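Phenylalanine--tRNA ligase beta subunit (Pyrococcus horikoshii, PDB 2CXI) forms, with the alpha subunit, the tetrameric synthetase that charges tRNA(Phe) with phenylalanine at the expense of ATP, this N-terminal fragment including its amino acid-editing domain. Local coordinates at residues E22-E25 with D26-Y30; T54-P57 with D58-S61; F145-D148 with K149-P152. All coordinates share one frame; numbering follows the deposited sequence.

Contact 1 of 3, residues E22-E25 with D26-Y30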
loop_
_atom_site.group_PDB
_atom_site.type_symbol
_atom_site.label_atom_id
_atom_site.label_comp_id
_atom_site.label_asym_id
_atom_site.label_seq_id
_atom_site.Cartn_x
_atom_site.Cartn_y
_atom_site.Cartn_z
ATOM N N GLU A 22 18.649 -52.392 19.859
ATOM C CA GLU A 22 19.954 -52.928 19.477
ATOM C C GLU A 22 20.428 -52.360 18.116
ATOM O O GLU A 22 21.602 -52.046 17.954
ATOM C CB GLU A 22 19.953 -54.473 19.480
ATOM C CG GLU A 22 21.245 -55.071 18.931
ATOM C CD GLU A 22 21.348 -56.593 19.109
ATOM O OE1 GLU A 22 20.506 -57.179 19.795
ATOM O OE2 GLU A 22 22.266 -57.177 18.538
ATOM N N GLU A 23 19.521 -52.207 17.159
ATOM C CA GLU A 23 19.852 -51.571 15.861
ATOM C C GLU A 23 20.144 -50.051 16.002
ATOM O O GLU A 23 21.020 -49.510 15.306
ATOM C CB GLU A 23 18.721 -51.787 14.870
ATOM C CG GLU A 23 18.617 -53.242 14.379
ATOM C CD GLU A 23 17.389 -53.512 13.534
ATOM O OE1 GLU A 23 16.332 -52.941 13.824
ATOM O OE2 GLU A 23 17.493 -54.338 12.593
ATOM N N TRP A 24 19.431 -49.399 16.918
ATOM C CA TRP A 24 19.617 -47.959 17.224
ATOM C C TRP A 24 21.032 -47.633 17.682
ATOM O O TRP A 24 21.545 -46.543 17.440
ATOM C CB TRP A 24 18.554 -47.448 18.214
ATOM C CG TRP A 24 17.343 -46.854 17.464
ATOM C CD1 TRP A 24 16.078 -47.379 17.350
ATOM C CD2 TRP A 24 17.342 -45.646 16.692
ATOM N NE1 TRP A 24 15.282 -46.556 16.573
ATOM C CE2 TRP A 24 16.043 -45.504 16.122
ATOM C CE3 TRP A 24 18.333 -44.701 16.361
ATOM C CZ2 TRP A 24 15.694 -44.420 15.297
ATOM C CZ3 TRP A 24 17.984 -43.605 15.547
ATOM C CH2 TRP A 24 16.672 -43.494 15.011
ATOM N N GLU A 25 21.668 -48.626 18.292
ATOM C CA GLU A 25 23.044 -48.497 18.753
ATOM C C GLU A 25 23.943 -48.228 17.586
ATOM O O GLU A 25 24.842 -47.426 17.722
ATOM C CB GLU A 25 23.525 -49.788 19.435
ATOM C CG GLU A 25 22.784 -50.075 20.725
ATOM C CD GLU A 25 23.292 -49.281 21.907
ATOM O OE1 GLU A 25 24.360 -48.646 21.827
ATOM O OE2 GLU A 25 22.597 -49.289 22.930
ATOM N N ASP A 26 23.719 -48.889 16.455
ATOM C CA ASP A 26 24.513 -48.591 15.239
ATOM C C ASP A 26 24.079 -47.298 14.539
ATOM O O ASP A 26 24.902 -46.562 13.979
ATOM C CB ASP A 26 24.448 -49.755 14.236
ATOM C CG ASP A 26 24.948 -51.071 14.857
ATOM O OD1 ASP A 26 25.936 -51.044 15.612
ATOM O OD2 ASP A 26 24.387 -52.144 14.687
ATOM N N LEU A 27 22.770 -47.060 14.545
ATOM C CA LEU A 27 22.185 -45.923 13.854
ATOM C C LEU A 27 22.718 -44.590 14.353
ATOM O O LEU A 27 23.030 -43.703 13.548
ATOM C CB LEU A 27 20.657 -45.947 14.046
ATOM C CG LEU A 27 19.814 -46.416 12.862
ATOM C CD1 LEU A 27 20.418 -47.478 11.943
ATOM C CD2 LEU A 27 18.391 -46.744 13.324
ATOM N N VAL A 28 22.786 -44.428 15.666
ATOM C CA VAL A 28 23.195 -43.136 16.214
ATOM C C VAL A 28 24.592 -42.710 15.698
ATOM O O VAL A 28 24.808 -41.537 15.431
ATOM C CB VAL A 28 23.084 -43.045 17.748
ATOM C CG1 VAL A 28 21.613 -43.225 18.221
ATOM C CG2 VAL A 28 24.020 -44.059 18.471
ATOM N N LEU A 29 25.509 -43.669 15.547
ATOM C CA LEU A 29 26.865 -43.372 15.060
ATOM C C LEU A 29 26.832 -42.804 13.628
ATOM O O LEU A 29 27.660 -41.961 13.267
ATOM C CB LEU A 29 27.762 -44.621 15.155
ATOM C CG LEU A 29 27.734 -45.334 16.520
ATOM C CD1 LEU A 29 28.434 -46.711 16.553
ATOM C CD2 LEU A 29 28.278 -44.404 17.652
ATOM N N TYR A 30 25.860 -43.244 12.818
ATOM C CA TYR A 30 25.648 -42.665 11.484
ATOM C C TYR A 30 25.349 -41.153 11.544
ATOM O O TYR A 30 25.627 -40.418 10.588
ATOM C CB TYR A 30 24.499 -43.388 10.730
ATOM C CG TYR A 30 24.736 -44.861 10.427
ATOM C CD1 TYR A 30 26.036 -45.393 10.383
ATOM C CD2 TYR A 30 23.660 -45.719 10.145
ATOM C CE1 TYR A 30 26.254 -46.762 10.105
ATOM C CE2 TYR A 30 23.861 -47.071 9.873
ATOM C CZ TYR A 30 25.159 -47.581 9.850
ATOM O OH TYR A 30 25.376 -48.916 9.568
#

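Contact 2 of 3, residues T54-P57 with D58-S61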
loop_
_atom_site.group_PDB
_atom_site.type_symbol
_atom_site.label_atom_id
_atom_site.label_comp_id
_atom_site.label_asym_id
_atom_site.label_seq_id
_atom_site.Cartn_x
_atom_site.Cartn_y
_atom_site.Cartn_z
ATOM N N THR A 54 30.818 -30.556 17.170
ATOM C CA THR A 54 30.571 -29.204 17.707
ATOM C C THR A 54 30.447 -28.079 16.632
ATOM O O THR A 54 30.081 -26.931 16.933
ATOM C CB THR A 54 31.693 -28.870 18.688
ATOM O OG1 THR A 54 31.577 -27.498 19.089
ATOM C CG2 THR A 54 33.083 -28.939 17.979
ATOM N N ASN A 55 30.754 -28.438 15.391
ATOM C CA ASN A 55 30.732 -27.513 14.249
ATOM C C ASN A 55 29.551 -27.748 13.299
ATOM O O ASN A 55 29.454 -27.100 12.260
ATOM C CB ASN A 55 32.048 -27.645 13.477
ATOM C CG ASN A 55 33.222 -27.196 14.294
ATOM O OD1 ASN A 55 34.185 -27.946 14.501
ATOM N ND2 ASN A 55 33.138 -25.978 14.816
ATOM N N ARG A 56 28.675 -28.693 13.666
ATOM C CA ARG A 56 27.537 -29.056 12.826
ATOM C C ARG A 56 26.187 -28.938 13.587
ATOM O O ARG A 56 25.619 -29.955 14.015
ATOM C CB ARG A 56 27.759 -30.448 12.185
ATOM C CG ARG A 56 28.540 -30.375 10.840
ATOM C CD ARG A 56 28.587 -31.635 10.044
ATOM N NE ARG A 56 27.287 -31.936 9.481
ATOM C CZ ARG A 56 27.063 -32.856 8.557
ATOM N NH1 ARG A 56 28.078 -33.596 8.084
ATOM N NH2 ARG A 56 25.818 -33.051 8.103
ATOM N N PRO A 57 25.685 -27.703 13.737
ATOM C CA PRO A 57 24.357 -27.469 14.335
ATOM C C PRO A 57 23.227 -28.255 13.619
ATOM O O PRO A 57 22.228 -28.568 14.238
ATOM C CB PRO A 57 24.132 -25.941 14.193
ATOM C CG PRO A 57 25.489 -25.356 13.898
ATOM C CD PRO A 57 26.381 -26.440 13.381
ATOM N N ASP A 58 23.416 -28.584 12.346
ATOM C CA ASP A 58 22.425 -29.330 11.589
ATOM C C ASP A 58 22.165 -30.684 12.243
ATOM O O ASP A 58 21.091 -31.234 12.074
ATOM C CB ASP A 58 22.787 -29.473 10.101
ATOM C CG ASP A 58 23.929 -30.436 9.832
ATOM O OD1 ASP A 58 23.685 -31.594 9.425
ATOM O OD2 ASP A 58 25.116 -30.135 9.971
ATOM N N LEU A 59 23.147 -31.176 13.032
ATOM C CA LEU A 59 23.078 -32.503 13.609
ATOM C C LEU A 59 22.522 -32.495 14.998
ATOM O O LEU A 59 22.555 -33.545 15.653
ATOM C CB LEU A 59 24.478 -33.168 13.623
ATOM C CG LEU A 59 24.916 -34.063 12.459
ATOM C CD1 LEU A 59 24.051 -33.934 11.236
ATOM C CD2 LEU A 59 26.411 -33.986 12.066
ATOM N N TRP A 60 22.006 -31.363 15.467
ATOM C CA TRP A 60 21.587 -31.255 16.871
ATOM C C TRP A 60 20.107 -31.314 17.118
ATOM O O TRP A 60 19.612 -30.683 18.074
ATOM C CB TRP A 60 22.137 -29.982 17.532
ATOM C CG TRP A 60 23.585 -29.836 17.479
ATOM C CD1 TRP A 60 24.522 -30.804 17.198
ATOM C CD2 TRP A 60 24.306 -28.632 17.703
ATOM N NE1 TRP A 60 25.779 -30.256 17.222
ATOM C CE2 TRP A 60 25.671 -28.921 17.529
ATOM C CE3 TRP A 60 23.928 -27.307 18.029
ATOM C CZ2 TRP A 60 26.668 -27.953 17.667
ATOM C CZ3 TRP A 60 24.923 -26.352 18.153
ATOM C CH2 TRP A 60 26.277 -26.689 17.980
ATOM N N SER A 61 19.369 -32.040 16.270
ATOM C CA SER A 61 17.964 -32.271 16.528
ATOM C C SER A 61 17.534 -33.562 15.866
ATOM O O SER A 61 18.261 -34.105 15.012
ATOM C CB SER A 61 17.106 -31.101 15.971
ATOM O OG SER A 61 17.109 -31.152 14.549
#

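Contact 3 of 3, residues F145-D148 with K149-P152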
loop_
_atom_site.group_PDB
_atom_site.type_symbol
_atom_site.label_atom_id
_atom_site.label_comp_id
_atom_site.label_asym_id
_atom_site.label_seq_id
_atom_site.Cartn_x
_atom_site.Cartn_y
_atom_site.Cartn_z
ATOM N N PHE A 145 7.752 -17.679 15.742
ATOM C CA PHE A 145 6.468 -16.986 15.888
ATOM C C PHE A 145 5.418 -17.614 14.990
ATOM O O PHE A 145 5.740 -18.137 13.930
ATOM C CB PHE A 145 6.610 -15.477 15.583
ATOM C CG PHE A 145 7.678 -14.795 16.427
ATOM C CD1 PHE A 145 8.988 -14.699 15.956
ATOM C CD2 PHE A 145 7.392 -14.363 17.740
ATOM C CE1 PHE A 145 10.008 -14.119 16.751
ATOM C CE2 PHE A 145 8.391 -13.780 18.539
ATOM C CZ PHE A 145 9.692 -13.644 18.032
ATOM N N ASP A 146 4.161 -17.527 15.408
ATOM C CA ASP A 146 3.062 -17.908 14.536
ATOM C C ASP A 146 2.773 -16.789 13.531
ATOM O O ASP A 146 2.268 -15.693 13.894
ATOM C CB ASP A 146 1.814 -18.203 15.391
ATOM C CG ASP A 146 0.700 -18.905 14.601
ATOM O OD1 ASP A 146 0.510 -18.630 13.393
ATOM O OD2 ASP A 146 0.021 -19.804 15.128
ATOM N N PHE A 147 3.095 -17.056 12.270
ATOM C CA PHE A 147 2.987 -16.051 11.204
ATOM C C PHE A 147 1.554 -15.514 11.012
ATOM O O PHE A 147 1.346 -14.314 10.701
ATOM C CB PHE A 147 3.537 -16.596 9.887
ATOM C CG PHE A 147 3.414 -15.612 8.732
ATOM C CD1 PHE A 147 4.168 -14.456 8.724
ATOM C CD2 PHE A 147 2.501 -15.837 7.695
ATOM C CE1 PHE A 147 4.060 -13.494 7.659
ATOM C CE2 PHE A 147 2.378 -14.896 6.624
ATOM C CZ PHE A 147 3.193 -13.732 6.626
ATOM N N ASP A 148 0.582 -16.389 11.251
ATOM C CA ASP A 148 -0.843 -16.023 11.133
ATOM C C ASP A 148 -1.261 -15.017 12.182
ATOM O O ASP A 148 -2.297 -14.407 12.053
ATOM C CB ASP A 148 -1.717 -17.269 11.241
ATOM C CG ASP A 148 -1.531 -18.186 10.075
ATOM O OD1 ASP A 148 -1.004 -17.737 9.038
ATOM O OD2 ASP A 148 -1.911 -19.365 10.106
ATOM N N LYS A 149 -0.428 -14.840 13.204
ATOM C CA LYS A 149 -0.763 -13.983 14.331
ATOM C C LYS A 149 -0.051 -12.633 14.263
ATOM O O LYS A 149 -0.176 -11.806 15.189
ATOM C CB LYS A 149 -0.448 -14.697 15.648
ATOM C CG LYS A 149 -1.379 -15.944 15.915
ATOM C CD LYS A 149 -1.119 -16.493 17.334
ATOM C CE LYS A 149 -1.596 -17.923 17.483
ATOM N NZ LYS A 149 -0.962 -18.630 18.636
ATOM N N ILE A 150 0.718 -12.396 13.203
ATOM C CA ILE A 150 1.439 -11.096 13.123
ATOM C C ILE A 150 1.042 -10.372 11.847
ATOM O O ILE A 150 0.564 -11.012 10.928
ATOM C CB ILE A 150 2.984 -11.280 13.233
ATOM C CG1 ILE A 150 3.521 -11.998 11.972
ATOM C CG2 ILE A 150 3.346 -11.937 14.633
ATOM C CD1 ILE A 150 5.083 -12.221 11.900
ATOM N N LYS A 151 1.230 -9.053 11.808
ATOM C CA LYS A 151 0.878 -8.266 10.628
ATOM C C LYS A 151 2.118 -7.624 10.017
ATOM O O LYS A 151 2.646 -6.639 10.543
ATOM C CB LYS A 151 -0.180 -7.210 10.954
ATOM C CG LYS A 151 -0.741 -6.504 9.702
ATOM C CD LYS A 151 -1.769 -5.414 10.129
ATOM C CE LYS A 151 -2.504 -4.850 8.940
ATOM N NZ LYS A 151 -3.738 -4.051 9.378
ATOM N N PRO A 152 2.530 -8.161 8.882
ATOM C CA PRO A 152 3.681 -7.647 8.134
ATOM C C PRO A 152 3.276 -6.295 7.422
ATOM O O PRO A 152 2.076 -6.042 7.254
ATOM C CB PRO A 152 3.946 -8.752 7.127
ATOM C CG PRO A 152 2.543 -9.320 6.836
ATOM C CD PRO A 152 1.861 -9.289 8.201
#

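Contact 1 of 3, residues E22-E25 with D26-Y30
Leu-27 lies over the indole of Trp-24 one turn of helix 21-30 away, and its side chain can be followed atom by atom across that ring. CB already touches the indole, 3.5 Å from CE3 of Trp-24. CG continues past the same corner, near both CE3 and the carbonyl oxygen of Glu-23. There the chain forks. CD1 stays beside Glu-23 O, whereas CD2 reaches over the benzene half of the indole, 3.6 Å from the centroid of the six-membered ring of Trp-24 and only 10° off its normal, a CH-pi contact over the face. An unstaggered chi1 (-104°) helps carry Leu-27 CD2 there. Val-28 meets the same ring differently: its CG1 comes up at the edge, 4.0 Å from CE3 of Trp-24.

The backbone beneath is helical. Leu-27 N donates to Glu-23 O at 3.1 Å, and Val-28 N to Trp-24 O at 3.0 Å with an N-H...O angle of 163°; a weak bond from Asp-26 N also ends on Glu-23 O.

Beyond the helix, the indole NE1 bonds to Glu-12, Phe-19 and Phe-47 meet the ring edge-to-face, and Ile-69 of helix 62-72 touches both Trp-24 and Leu-27. The helix is thus amphipathic, with its acidic side chains on the exposed side, while the indole is held by dispersion and CH-pi contacts and has its one polar atom satisfied by a carboxylate.

Contact 2 of 3, residues T54-P57 with D58-S61
Arg-56 and Asp-58 are joined by a bidentate salt bridge. The guanidinium comes side-on: NE of Arg-56 donates to OD2 of Asp-58 at 2.9 Å, and NH2 of Arg-56 to OD1 of Asp-58, also at 2.9 Å and nearly straight at 170°. OD2 uses its syn lone pair, and the two planes are only 26° apart, so each nitrogen faces its own oxygen. A bend in the arginine chain at chi3 (71°) brings NE round to the carboxylate.

Apolar groups lie over a face of the guanidinium and of the indole. CD2 of Leu-59 sits 3.4 Å from NE of Arg-56, offset toward the guanidinium rim. The Trp-60 indole receives CA of Pro-57 over its six-membered ring, a CH-pi contact 3.6 Å from the centroid. Two carbonyl oxygens also meet the indole: Arg-56 O over the same face, toward the rim, and Thr-54 O at the edge, 3.6 Å from CZ2 of Trp-60.

Backbone bonds close the 3-10 turn: Leu-59 N to Arg-56 O at 2.9 Å, then Trp-60 N to Pro-57 O at 3.1 Å. The indole NE1 donates to Asp-53 O, and Ser-61 stands at the N-cap position of helix 62-72, its OG bonded to Glu-63.

The side chain of Arg-56 also lies about 4 Å from that of Asp-331, a predicted ligand of a magnesium site shared with the alpha subunit. Asp-58, which has a long, weak ion pair to Arg-67, probably offsets part of the charge of Arg-56, which may still influence the predicted site.

Contact 3 of 3, residues F145-D148 with K149-P152
Asp-146 closes an Asx turn at the end of strand 140-146 and lies against the chain of Lys-149. Its OD1 accepts the backbone N of Asp-148 at 3.1 Å, on the anti side of the carboxylate and 17° out of its plane. With CG set trans to its own backbone N (chi1 -167°), the carboxylate reaches forward over the turn. There the extended Lys-149 chain crosses it, and CE of Lys-149 comes within 3.4 Å of OD2 of Asp-146. The ion pair itself is long, 3.8 Å from that OD2 to NZ of Lys-149; OD2 is hydrogen-bonded to Thr-228, and NZ to the carbonyl of Arg-223. Replacing Asp-146 by alanine is likely to leave the Asp-148 amide without its side-chain acceptor, Thr-228 without its carboxylate partner and Lys-149 without a nearby negative charge.

The backbone then turns in 3-10 fashion. Lys-149 N bonds to Asp-146 O at 2.9 Å, and Ile-150 N to Phe-147 O at 3.2 Å. CD1 of Ile-150 meets CD1 of Phe-147 at 4.0 Å, the two side chains crossing at about a right angle, and Phe-232 touches both.

Asp-148 binds Asn-230, and Lys-151 makes a salt bridge to Asp-117 of a second subunit. Strand 140-146 thus leaves its sheet through a turn that combines an Asx bond and a long ion pair with hydrocarbon packing.

In the fold
Contact 2 is the buried one, its centre about 9 Å from that of the chain, whereas contacts 1 and 3 are partly buried, their centres about 24 and 20 Å from it and on opposite sides. Contacts 1 and 2 have helix 62-72 in common: helix 21-30 packs against it, and the turn of contact 2 leads into it, their nearest atoms about 7 Å apart. Contact 3 belongs to the B3/4 region, where strand 140-146 runs out of the mixed sheet. Chemistry follows place: apolar packing with an acidic exposed side in 22-30, a tight buried ion pair in 54-61, and a long one, each end hydrogen-bonded to another residue, in 145-152.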